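Local coordinates for protein type III Pentaketide Synthase (Neurospora crassa, PDB 3EUT) that probably acts as a type III polyketide synthase, transferring acyl groups to build pentaketides, and here holds a long-chain fatty acid, icosanoic acid, at residues Ala41-Thr46 against Gly197-Ser202; His239-Asp244 against Pro256-Leu261. One frame throughout, in Å; residues are numbered along the deposited sequence.

Contact 1 of 2, residues Ala41-Thr46 against Gly197-Ser202. With DCR (icosanoic acid), chain E.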
ATOM      1  N   ALA A  41     -22.072 -20.152 -18.501  1.00 31.37           N
ATOM      2  CA  ALA A  41     -23.142 -19.414 -19.165  1.00 31.11           C
ATOM      3  C   ALA A  41     -22.978 -17.904 -18.953  1.00 30.65           C
ATOM      4  O   ALA A  41     -22.974 -17.132 -19.918  1.00 30.36           O
ATOM      5  CB  ALA A  41     -24.498 -19.888 -18.671  1.00 31.03           C
ATOM      6  N   ILE A  42     -22.820 -17.498 -17.692  1.00 30.71           N
ATOM      7  CA  ILE A  42     -22.607 -16.086 -17.317  1.00 31.10           C
ATOM      8  C   ILE A  42     -21.414 -15.450 -18.043  1.00 30.89           C
ATOM      9  O   ILE A  42     -21.467 -14.275 -18.425  1.00 31.38           O
ATOM     10  CB  ILE A  42     -22.495 -15.922 -15.765  1.00 31.32           C
ATOM     11  CG1 ILE A  42     -23.874 -16.088 -15.122  1.00 31.69           C
ATOM     12  CG2 ILE A  42     -21.914 -14.559 -15.376  1.00 31.26           C
ATOM     13  CD1 ILE A  42     -23.824 -16.574 -13.680  1.00 34.00           C
ATOM     14  N   ASN A  43     -20.362 -16.240 -18.250  1.00 30.48           N
ATOM     15  CA  ASN A  43     -19.172 -15.821 -18.991  1.00 30.60           C
ATOM     16  C   ASN A  43     -19.498 -15.316 -20.406  1.00 30.50           C
ATOM     17  O   ASN A  43     -18.746 -14.536 -20.999  1.00 30.20           O
ATOM     18  CB  ASN A  43     -18.158 -16.977 -19.056  1.00 30.32           C
ATOM     19  CG  ASN A  43     -16.827 -16.565 -19.685  1.00 30.64           C
ATOM     20  OD1 ASN A  43     -16.307 -15.483 -19.411  1.00 28.42           O
ATOM     21  ND2 ASN A  43     -16.265 -17.440 -20.521  1.00 29.99           N
ATOM     22  N   ARG A  44     -20.631 -15.758 -20.934  1.00 30.49           N
ATOM     23  CA  ARG A  44     -21.055 -15.341 -22.263  1.00 30.92           C
ATOM     24  C   ARG A  44     -22.143 -14.263 -22.259  1.00 31.19           C
ATOM     25  O   ARG A  44     -22.622 -13.857 -23.329  1.00 31.76           O
ATOM     26  CB  ARG A  44     -21.465 -16.583 -23.070  1.00 31.37           C
ATOM     27  CG  ARG A  44     -20.237 -17.430 -23.407  1.00 30.97           C
ATOM     28  CD  ARG A  44     -20.593 -18.751 -24.013  1.00 33.15           C
ATOM     29  NE  ARG A  44     -19.401 -19.531 -24.312  1.00 31.65           N
ATOM     30  CZ  ARG A  44     -18.700 -19.444 -25.438  1.00 32.47           C
ATOM     31  NH1 ARG A  44     -19.057 -18.607 -26.413  1.00 28.30           N
ATOM     32  NH2 ARG A  44     -17.638 -20.211 -25.592  1.00 32.33           N
ATOM     33  N   TYR A  45     -22.540 -13.804 -21.071  1.00 31.09           N
ATOM     34  CA  TYR A  45     -23.565 -12.754 -20.943  1.00 31.44           C
ATOM     35  C   TYR A  45     -23.020 -11.384 -20.512  1.00 30.11           C
ATOM     36  O   TYR A  45     -23.805 -10.468 -20.242  1.00 29.82           O
ATOM     37  CB  TYR A  45     -24.659 -13.118 -19.916  1.00 33.56           C
ATOM     38  CG  TYR A  45     -25.227 -14.525 -19.890  1.00 36.49           C
ATOM     39  CD1 TYR A  45     -25.465 -15.252 -21.064  1.00 39.02           C
ATOM     40  CD2 TYR A  45     -25.593 -15.107 -18.665  1.00 39.32           C
ATOM     41  CE1 TYR A  45     -26.012 -16.552 -21.013  1.00 40.04           C
ATOM     42  CE2 TYR A  45     -26.133 -16.390 -18.602  1.00 39.75           C
ATOM     43  CZ  TYR A  45     -26.349 -17.108 -19.781  1.00 39.32           C
ATOM     44  OH  TYR A  45     -26.908 -18.382 -19.707  1.00 38.82           O
ATOM     45  N   THR A  46     -21.702 -11.234 -20.429  1.00 28.89           N
ATOM     46  CA  THR A  46     -21.105 -10.011 -19.897  1.00 28.55           C
ATOM     47  C   THR A  46     -21.120  -8.840 -20.870  1.00 28.47           C
ATOM     48  O   THR A  46     -21.144  -7.679 -20.449  1.00 28.97           O
ATOM     49  CB  THR A  46     -19.648 -10.243 -19.495  1.00 28.52           C
ATOM     50  OG1 THR A  46     -18.939 -10.751 -20.633  1.00 29.84           O
ATOM     51  CG2 THR A  46     -19.562 -11.231 -18.309  1.00 26.91           C
ATOM     52  N   GLY A 197     -16.239 -13.888 -11.087  1.00 32.58           N
ATOM     53  CA  GLY A 197     -14.904 -13.335 -11.304  1.00 31.78           C
ATOM     54  C   GLY A 197     -14.230 -13.786 -12.585  1.00 31.36           C
ATOM     55  O   GLY A 197     -13.731 -12.944 -13.342  1.00 30.69           O
ATOM     56  N   ILE A 198     -14.201 -15.099 -12.851  1.00 30.97           N
ATOM     57  CA  ILE A 198     -13.545 -15.602 -14.075  1.00 31.60           C
ATOM     58  C   ILE A 198     -14.084 -14.972 -15.340  1.00 30.43           C
ATOM     59  O   ILE A 198     -13.441 -15.049 -16.372  1.00 30.98           O
ATOM     60  CB  ILE A 198     -13.664 -17.147 -14.323  1.00 31.59           C
ATOM     61  CG1 ILE A 198     -15.024 -17.696 -13.892  1.00 31.91           C
ATOM     62  CG2 ILE A 198     -12.493 -17.901 -13.740  1.00 33.36           C
ATOM     63  CD1 ILE A 198     -15.274 -19.099 -14.513  1.00 34.29           C
ATOM     64  N   ALA A 199     -15.276 -14.393 -15.270  1.00 29.63           N
ATOM     65  CA  ALA A 199     -15.938 -13.880 -16.468  1.00 29.23           C
ATOM     66  C   ALA A 199     -15.570 -12.415 -16.799  1.00 29.04           C
ATOM     67  O   ALA A 199     -15.773 -11.953 -17.931  1.00 28.92           O
ATOM     68  CB  ALA A 199     -17.443 -14.034 -16.326  1.00 28.90           C
ATOM     69  N   LEU A 200     -15.023 -11.699 -15.823  1.00 28.24           N
ATOM     70  CA  LEU A 200     -14.928 -10.234 -15.911  1.00 28.23           C
ATOM     71  C   LEU A 200     -13.528  -9.687 -16.113  1.00 27.83           C
ATOM     72  O   LEU A 200     -13.320  -8.765 -16.907  1.00 28.20           O
ATOM     73  CB  LEU A 200     -15.514  -9.602 -14.640  1.00 28.36           C
ATOM     74  CG  LEU A 200     -17.032  -9.640 -14.417  1.00 29.91           C
ATOM     75  CD1 LEU A 200     -17.386  -8.951 -13.087  1.00 30.52           C
ATOM     76  CD2 LEU A 200     -17.809  -8.988 -15.570  1.00 28.58           C
ATOM     77  N   PHE A 201     -12.574 -10.240 -15.374  1.00 27.39           N
ATOM     78  CA  PHE A 201     -11.279  -9.586 -15.176  1.00 27.37           C
ATOM     79  C   PHE A 201     -10.208  -9.962 -16.200  1.00 26.97           C
ATOM     80  O   PHE A 201     -10.216 -11.066 -16.748  1.00 26.42           O
ATOM     81  CB  PHE A 201     -10.793  -9.816 -13.743  1.00 27.41           C
ATOM     82  CG  PHE A 201     -11.656  -9.155 -12.700  1.00 28.64           C
ATOM     83  CD1 PHE A 201     -11.524  -7.789 -12.431  1.00 29.13           C
ATOM     84  CD2 PHE A 201     -12.593  -9.892 -11.978  1.00 30.44           C
ATOM     85  CE1 PHE A 201     -12.310  -7.179 -11.473  1.00 30.22           C
ATOM     86  CE2 PHE A 201     -13.401  -9.282 -11.005  1.00 31.09           C
ATOM     87  CZ  PHE A 201     -13.264  -7.928 -10.757  1.00 29.66           C
ATOM     88  N   SER A 202      -9.314  -9.014 -16.477  1.00 26.75           N
ATOM     89  CA  SER A 202      -8.236  -9.201 -17.461  1.00 26.08           C
ATOM     90  C   SER A 202      -6.946  -8.551 -16.949  1.00 26.44           C
ATOM     91  O   SER A 202      -6.914  -8.054 -15.813  1.00 26.58           O
ATOM     92  CB  SER A 202      -8.643  -8.595 -18.806  1.00 26.30           C
ATOM     93  OG  SER A 202      -8.967  -7.219 -18.677  1.00 24.86           O
TER
HETATM   94  O1  DCR E   1     -12.234  -7.688  -5.981  1.00 59.49           O
HETATM   95  C1  DCR E   1     -11.420  -7.199  -6.810  1.00 58.98           C
HETATM   96  O2  DCR E   1     -10.832  -6.107  -6.628  1.00 58.61           O
HETATM   97  C2  DCR E   1     -11.161  -7.960  -8.094  1.00 57.46           C
HETATM   98  C3  DCR E   1      -9.675  -8.083  -8.439  1.00 55.65           C
HETATM   99  C4  DCR E   1      -9.395  -9.009  -9.633  1.00 54.36           C
HETATM  100  C5  DCR E   1     -10.053 -10.381  -9.503  1.00 52.55           C
HETATM  101  C6  DCR E   1      -9.356 -11.484 -10.301  1.00 51.26           C
HETATM  102  C7  DCR E   1     -10.297 -12.666 -10.542  1.00 50.42           C
HETATM  103  C8  DCR E   1      -9.699 -13.785 -11.392  1.00 48.96           C
HETATM  104  C9  DCR E   1     -10.259 -13.722 -12.809  1.00 48.09           C
HETATM  105  C10 DCR E   1      -9.720 -14.816 -13.721  1.00 46.83           C
HETATM  106  C11 DCR E   1      -9.874 -14.394 -15.179  1.00 45.53           C
HETATM  107  C12 DCR E   1     -10.083 -15.593 -16.093  1.00 45.27           C
HETATM  108  C13 DCR E   1      -8.840 -15.880 -16.917  1.00 45.00           C
HETATM  109  C14 DCR E   1      -9.126 -16.275 -18.364  1.00 44.69           C
HETATM  110  C15 DCR E   1      -7.804 -16.453 -19.102  1.00 44.66           C
HETATM  111  C16 DCR E   1      -7.425 -17.906 -19.392  1.00 44.37           C
HETATM  112  C17 DCR E   1      -6.074 -18.304 -18.792  1.00 44.94           C
HETATM  113  C18 DCR E   1      -4.889 -17.459 -19.248  1.00 42.49           C
HETATM  114  C19 DCR E   1      -3.592 -18.127 -18.821  1.00 42.59           C
HETATM  115  C20 DCR E   1      -2.619 -17.155 -18.196  1.00 43.67           C
HETATM  116  O   HOH W   1     -16.903 -12.684 -20.311  1.00 27.23           O
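Water 1 bridges 41-46 and 197-202: hydrogen bonds tie it to N43 O and A199 O, each 2.7 Å away, and to T46 OG1 at 2.8 Å. T46 OG1 is also bonded to I48 N, so a second partner fixes the position of this hydroxyl. The threonine's methyl meets the other segment: T46 CG2 crosses the branch of L200 at an oblique angle, 4.0 Å from CD2, and packs on A199. Beside it, N43 turns CG anti to its own backbone N (chi1 -174°), which lays OD1 against the backbone of A199, 3.4 Å from its CA. A199 CB in turn fits against N43 CA at 3.6 Å. Behind this interface R51 bonds to the carbonyls of I198 and F201 through its two terminal nitrogens. The same loop borders the icosanoic acid, with I198 O 3.4 Å from its C12. F201 presents a ring face to the ligand, whose C4 stands 3.7 Å above the ring centre. With F201 cut back to an alanine, the ligand's C2 to C5 would probably lose that flat support and be free to shift. The arrangement joins the type I turn I42-Y45, next to helix 34-42, to a loop lining an acyl-chain tunnel, consistent with a long-chain type III polyketide synthase of the thiolase-like fold.

Contact 2 of 2, residues His239-Asp244 against Pro256-Leu261. With DCR (icosanoic acid), chain E.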
ATOM      1  N   HIS A 239     -18.935  -6.863   2.961  1.00 34.20           N
ATOM      2  CA  HIS A 239     -19.207  -8.265   2.631  1.00 34.48           C
ATOM      3  C   HIS A 239     -19.633  -8.423   1.179  1.00 33.89           C
ATOM      4  O   HIS A 239     -19.722  -9.547   0.667  1.00 33.92           O
ATOM      5  CB  HIS A 239     -20.317  -8.799   3.552  1.00 35.45           C
ATOM      6  CG  HIS A 239     -21.568  -7.969   3.524  1.00 38.02           C
ATOM      7  ND1 HIS A 239     -21.600  -6.652   3.941  1.00 39.33           N
ATOM      8  CD2 HIS A 239     -22.825  -8.258   3.103  1.00 39.87           C
ATOM      9  CE1 HIS A 239     -22.822  -6.173   3.790  1.00 41.32           C
ATOM     10  NE2 HIS A 239     -23.586  -7.128   3.288  1.00 41.19           N
ATOM     11  N   ASP A 240     -19.889  -7.299   0.515  1.00 32.75           N
ATOM     12  CA  ASP A 240     -20.373  -7.311  -0.859  1.00 32.06           C
ATOM     13  C   ASP A 240     -19.281  -7.417  -1.911  1.00 30.87           C
ATOM     14  O   ASP A 240     -19.531  -7.870  -3.031  1.00 31.10           O
ATOM     15  CB  ASP A 240     -21.236  -6.079  -1.118  1.00 32.10           C
ATOM     16  CG  ASP A 240     -22.576  -6.162  -0.415  1.00 34.37           C
ATOM     17  OD1 ASP A 240     -23.359  -7.074  -0.763  1.00 36.38           O
ATOM     18  OD2 ASP A 240     -22.844  -5.326   0.474  1.00 34.80           O
ATOM     19  N   LEU A 241     -18.063  -7.033  -1.539  1.00 29.56           N
ATOM     20  CA  LEU A 241     -16.997  -6.838  -2.516  1.00 28.12           C
ATOM     21  C   LEU A 241     -15.642  -6.935  -1.841  1.00 27.88           C
ATOM     22  O   LEU A 241     -15.378  -6.227  -0.878  1.00 26.97           O
ATOM     23  CB  LEU A 241     -17.174  -5.480  -3.195  1.00 28.10           C
ATOM     24  CG  LEU A 241     -16.331  -5.094  -4.412  1.00 28.76           C
ATOM     25  CD1 LEU A 241     -16.451  -6.139  -5.513  1.00 29.57           C
ATOM     26  CD2 LEU A 241     -16.804  -3.742  -4.904  1.00 27.30           C
ATOM     27  N   GLY A 242     -14.794  -7.823  -2.348  1.00 27.52           N
ATOM     28  CA  GLY A 242     -13.514  -8.112  -1.700  1.00 27.53           C
ATOM     29  C   GLY A 242     -12.646  -9.105  -2.451  1.00 27.60           C
ATOM     30  O   GLY A 242     -13.041  -9.650  -3.489  1.00 27.00           O
ATOM     31  N   PHE A 243     -11.464  -9.356  -1.899  1.00 27.59           N
ATOM     32  CA  PHE A 243     -10.440 -10.156  -2.551  1.00 28.45           C
ATOM     33  C   PHE A 243      -9.565 -10.703  -1.425  1.00 28.54           C
ATOM     34  O   PHE A 243      -8.671 -10.015  -0.944  1.00 29.31           O
ATOM     35  CB  PHE A 243      -9.652  -9.258  -3.522  1.00 28.10           C
ATOM     36  CG  PHE A 243      -9.012  -9.985  -4.689  1.00 29.44           C
ATOM     37  CD1 PHE A 243      -7.751  -9.590  -5.153  1.00 28.58           C
ATOM     38  CD2 PHE A 243      -9.679 -11.011  -5.363  1.00 30.15           C
ATOM     39  CE1 PHE A 243      -7.153 -10.222  -6.248  1.00 29.24           C
ATOM     40  CE2 PHE A 243      -9.093 -11.650  -6.452  1.00 30.45           C
ATOM     41  CZ  PHE A 243      -7.826 -11.255  -6.901  1.00 29.63           C
ATOM     42  N   ASP A 244      -9.863 -11.924  -0.980  1.00 28.62           N
ATOM     43  CA  ASP A 244      -9.295 -12.475   0.268  1.00 28.85           C
ATOM     44  C   ASP A 244      -8.072 -13.345  -0.011  1.00 28.48           C
ATOM     45  O   ASP A 244      -8.130 -14.219  -0.880  1.00 28.61           O
ATOM     46  CB  ASP A 244     -10.340 -13.311   1.028  1.00 29.05           C
ATOM     47  CG  ASP A 244     -11.622 -12.530   1.377  1.00 30.85           C
ATOM     48  OD1 ASP A 244     -11.609 -11.287   1.492  1.00 34.16           O
ATOM     49  OD2 ASP A 244     -12.671 -13.179   1.544  1.00 31.87           O
ATOM     50  N   PRO A 256     -24.570  -9.843  -5.573  1.00 36.50           N
ATOM     51  CA  PRO A 256     -25.536  -9.219  -6.480  1.00 36.74           C
ATOM     52  C   PRO A 256     -25.887  -7.776  -6.116  1.00 36.73           C
ATOM     53  O   PRO A 256     -26.390  -7.043  -6.967  1.00 37.13           O
ATOM     54  CB  PRO A 256     -26.777 -10.113  -6.338  1.00 36.93           C
ATOM     55  CG  PRO A 256     -26.249 -11.418  -5.800  1.00 37.16           C
ATOM     56  CD  PRO A 256     -25.166 -10.989  -4.864  1.00 36.80           C
ATOM     57  N   ARG A 257     -25.612  -7.376  -4.875  1.00 36.21           N
ATOM     58  CA  ARG A 257     -25.926  -6.028  -4.388  1.00 36.15           C
ATOM     59  C   ARG A 257     -25.045  -4.930  -4.992  1.00 35.20           C
ATOM     60  O   ARG A 257     -25.430  -3.765  -5.001  1.00 34.59           O
ATOM     61  CB  ARG A 257     -25.760  -5.948  -2.866  1.00 36.07           C
ATOM     62  CG  ARG A 257     -26.560  -6.918  -2.029  1.00 36.89           C
ATOM     63  CD  ARG A 257     -26.263  -6.664  -0.546  1.00 38.53           C
ATOM     64  NE  ARG A 257     -26.898  -5.443  -0.054  1.00 43.25           N
ATOM     65  CZ  ARG A 257     -26.433  -4.684   0.936  1.00 44.83           C
ATOM     66  NH1 ARG A 257     -25.290  -4.971   1.547  1.00 44.54           N
ATOM     67  NH2 ARG A 257     -27.115  -3.607   1.303  1.00 46.57           N
ATOM     68  N   VAL A 258     -23.857  -5.301  -5.464  1.00 34.59           N
ATOM     69  CA  VAL A 258     -22.840  -4.306  -5.840  1.00 34.49           C
ATOM     70  C   VAL A 258     -23.323  -3.207  -6.808  1.00 34.20           C
ATOM     71  O   VAL A 258     -23.225  -2.011  -6.478  1.00 34.11           O
ATOM     72  CB  VAL A 258     -21.489  -4.969  -6.279  1.00 34.22           C
ATOM     73  CG1 VAL A 258     -20.545  -3.951  -6.898  1.00 34.97           C
ATOM     74  CG2 VAL A 258     -20.820  -5.613  -5.081  1.00 33.95           C
ATOM     75  N   PRO A 259     -23.873  -3.594  -7.981  1.00 34.36           N
ATOM     76  CA  PRO A 259     -24.280  -2.554  -8.933  1.00 34.32           C
ATOM     77  C   PRO A 259     -25.476  -1.721  -8.474  1.00 34.19           C
ATOM     78  O   PRO A 259     -25.685  -0.633  -8.996  1.00 34.79           O
ATOM     79  CB  PRO A 259     -24.626  -3.351 -10.202  1.00 34.41           C
ATOM     80  CG  PRO A 259     -24.981  -4.696  -9.711  1.00 34.89           C
ATOM     81  CD  PRO A 259     -24.114  -4.949  -8.518  1.00 33.94           C
ATOM     82  N   VAL A 260     -26.253  -2.235  -7.522  1.00 33.63           N
ATOM     83  CA  VAL A 260     -27.365  -1.490  -6.923  1.00 33.57           C
ATOM     84  C   VAL A 260     -26.804  -0.384  -6.007  1.00 33.07           C
ATOM     85  O   VAL A 260     -27.186   0.778  -6.105  1.00 32.73           O
ATOM     86  CB  VAL A 260     -28.290  -2.437  -6.096  1.00 33.80           C
ATOM     87  CG1 VAL A 260     -29.450  -1.675  -5.459  1.00 34.69           C
ATOM     88  CG2 VAL A 260     -28.797  -3.608  -6.952  1.00 34.01           C
ATOM     89  N   LEU A 261     -25.887  -0.768  -5.122  1.00 32.63           N
ATOM     90  CA  LEU A 261     -25.236   0.182  -4.216  1.00 33.06           C
ATOM     91  C   LEU A 261     -24.430   1.251  -4.970  1.00 33.04           C
ATOM     92  O   LEU A 261     -24.442   2.423  -4.596  1.00 33.29           O
ATOM     93  CB  LEU A 261     -24.344  -0.572  -3.208  1.00 32.86           C
ATOM     94  CG  LEU A 261     -25.053  -1.544  -2.261  1.00 32.17           C
ATOM     95  CD1 LEU A 261     -24.063  -2.528  -1.653  1.00 32.85           C
ATOM     96  CD2 LEU A 261     -25.802  -0.791  -1.171  1.00 32.66           C
TER
HETATM   97  O1  DCR E   1     -12.234  -7.688  -5.981  1.00 59.49           O
HETATM   98  C1  DCR E   1     -11.420  -7.199  -6.810  1.00 58.98           C
HETATM   99  O2  DCR E   1     -10.832  -6.107  -6.628  1.00 58.61           O
HETATM  100  C2  DCR E   1     -11.161  -7.960  -8.094  1.00 57.46           C
HETATM  101  C3  DCR E   1      -9.675  -8.083  -8.439  1.00 55.65           C
HETATM  102  C4  DCR E   1      -9.395  -9.009  -9.633  1.00 54.36           C
HETATM  103  C5  DCR E   1     -10.053 -10.381  -9.503  1.00 52.55           C
HETATM  104  C6  DCR E   1      -9.356 -11.484 -10.301  1.00 51.26           C
HETATM  105  C7  DCR E   1     -10.297 -12.666 -10.542  1.00 50.42           C
HETATM  106  C8  DCR E   1      -9.699 -13.785 -11.392  1.00 48.96           C
HETATM  107  C9  DCR E   1     -10.259 -13.722 -12.809  1.00 48.09           C
HETATM  108  C10 DCR E   1      -9.720 -14.816 -13.721  1.00 46.83           C
HETATM  109  C11 DCR E   1      -9.874 -14.394 -15.179  1.00 45.53           C
HETATM  110  C12 DCR E   1     -10.083 -15.593 -16.093  1.00 45.27           C
HETATM  111  C13 DCR E   1      -8.840 -15.880 -16.917  1.00 45.00           C
HETATM  112  C14 DCR E   1      -9.126 -16.275 -18.364  1.00 44.69           C
HETATM  113  C15 DCR E   1      -7.804 -16.453 -19.102  1.00 44.66           C
HETATM  114  C16 DCR E   1      -7.425 -17.906 -19.392  1.00 44.37           C
HETATM  115  C17 DCR E   1      -6.074 -18.304 -18.792  1.00 44.94           C
HETATM  116  C18 DCR E   1      -4.889 -17.459 -19.248  1.00 42.49           C
HETATM  117  C19 DCR E   1      -3.592 -18.127 -18.821  1.00 42.59           C
HETATM  118  C20 DCR E   1      -2.619 -17.155 -18.196  1.00 43.67           C
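D240 and R257 form a salt bridge, OD2 of the aspartate lying 2.7 Å from NH1 of the arginine. With the carboxylate and guanidinium planes 54° apart, one nitrogen meets one oxygen rather than forming a coplanar fork. A bend in the arginine chain (chi3 74°) folds it round the acid, and the aliphatic part lies alongside, with R257 CB 3.4 Å from D240 OD1. H239 completes the polar cluster: its ring plane is 26° from the guanidinium, and D240 OD2 sits 3.3 Å above one face of the ring, offset toward the rim. L261 places CD1 4.1 Å above the centre of a guanidinium face, giving the charged group an apolar neighbour.

Next to this cluster, V258 CG2 approaches D240 O to 3.3 Å and lies 4.1 Å from L241 CB, joining the residues about the beginning of strand 241-246 to V258 of helix 258-275. The second shell is centred on S255, whose OG bonds both D240 OD1 and R257 N. One hydroxyl thus holds the other carboxylate oxygen, the one not in the salt bridge, and the backbone of the arginine partner. The proximity of the helix start may further favour the negative charge on D240.

Farther along the strand, G242 O is 3.3 Å from the ligand's O1, and the F243 ring has ligand C3 3.8 Å above its centre, while W250 also meets that ring. Strand 241-246 pairs antiparallel with 249-254 in a two-stranded hairpin, F243 touching N116 of the second subunit; helix 258-275 follows after the short link 255-257, and P259 packs against helix 300-310.

Contact 1 closes before contact 2 opens along the chain, the first within the N-terminal chalcone/stilbene synthase domain and the second within the C-terminal one. Their centres are 16 Å apart and their nearest atoms about 6 Å, without touching. They share no sheet: the loop 197-202 leads into strand 204-211 of the large mixed sheet, whereas 239-244 belongs to the separate hairpin 241-246/249-254. What links them is the icosanoic acid. Its early carbons pass between the rings of F201 and F243, consistent with both domains contributing to the wall of one acyl-chain tunnel, with the carboxylate end near contact 2 and the tail running on past contact 1.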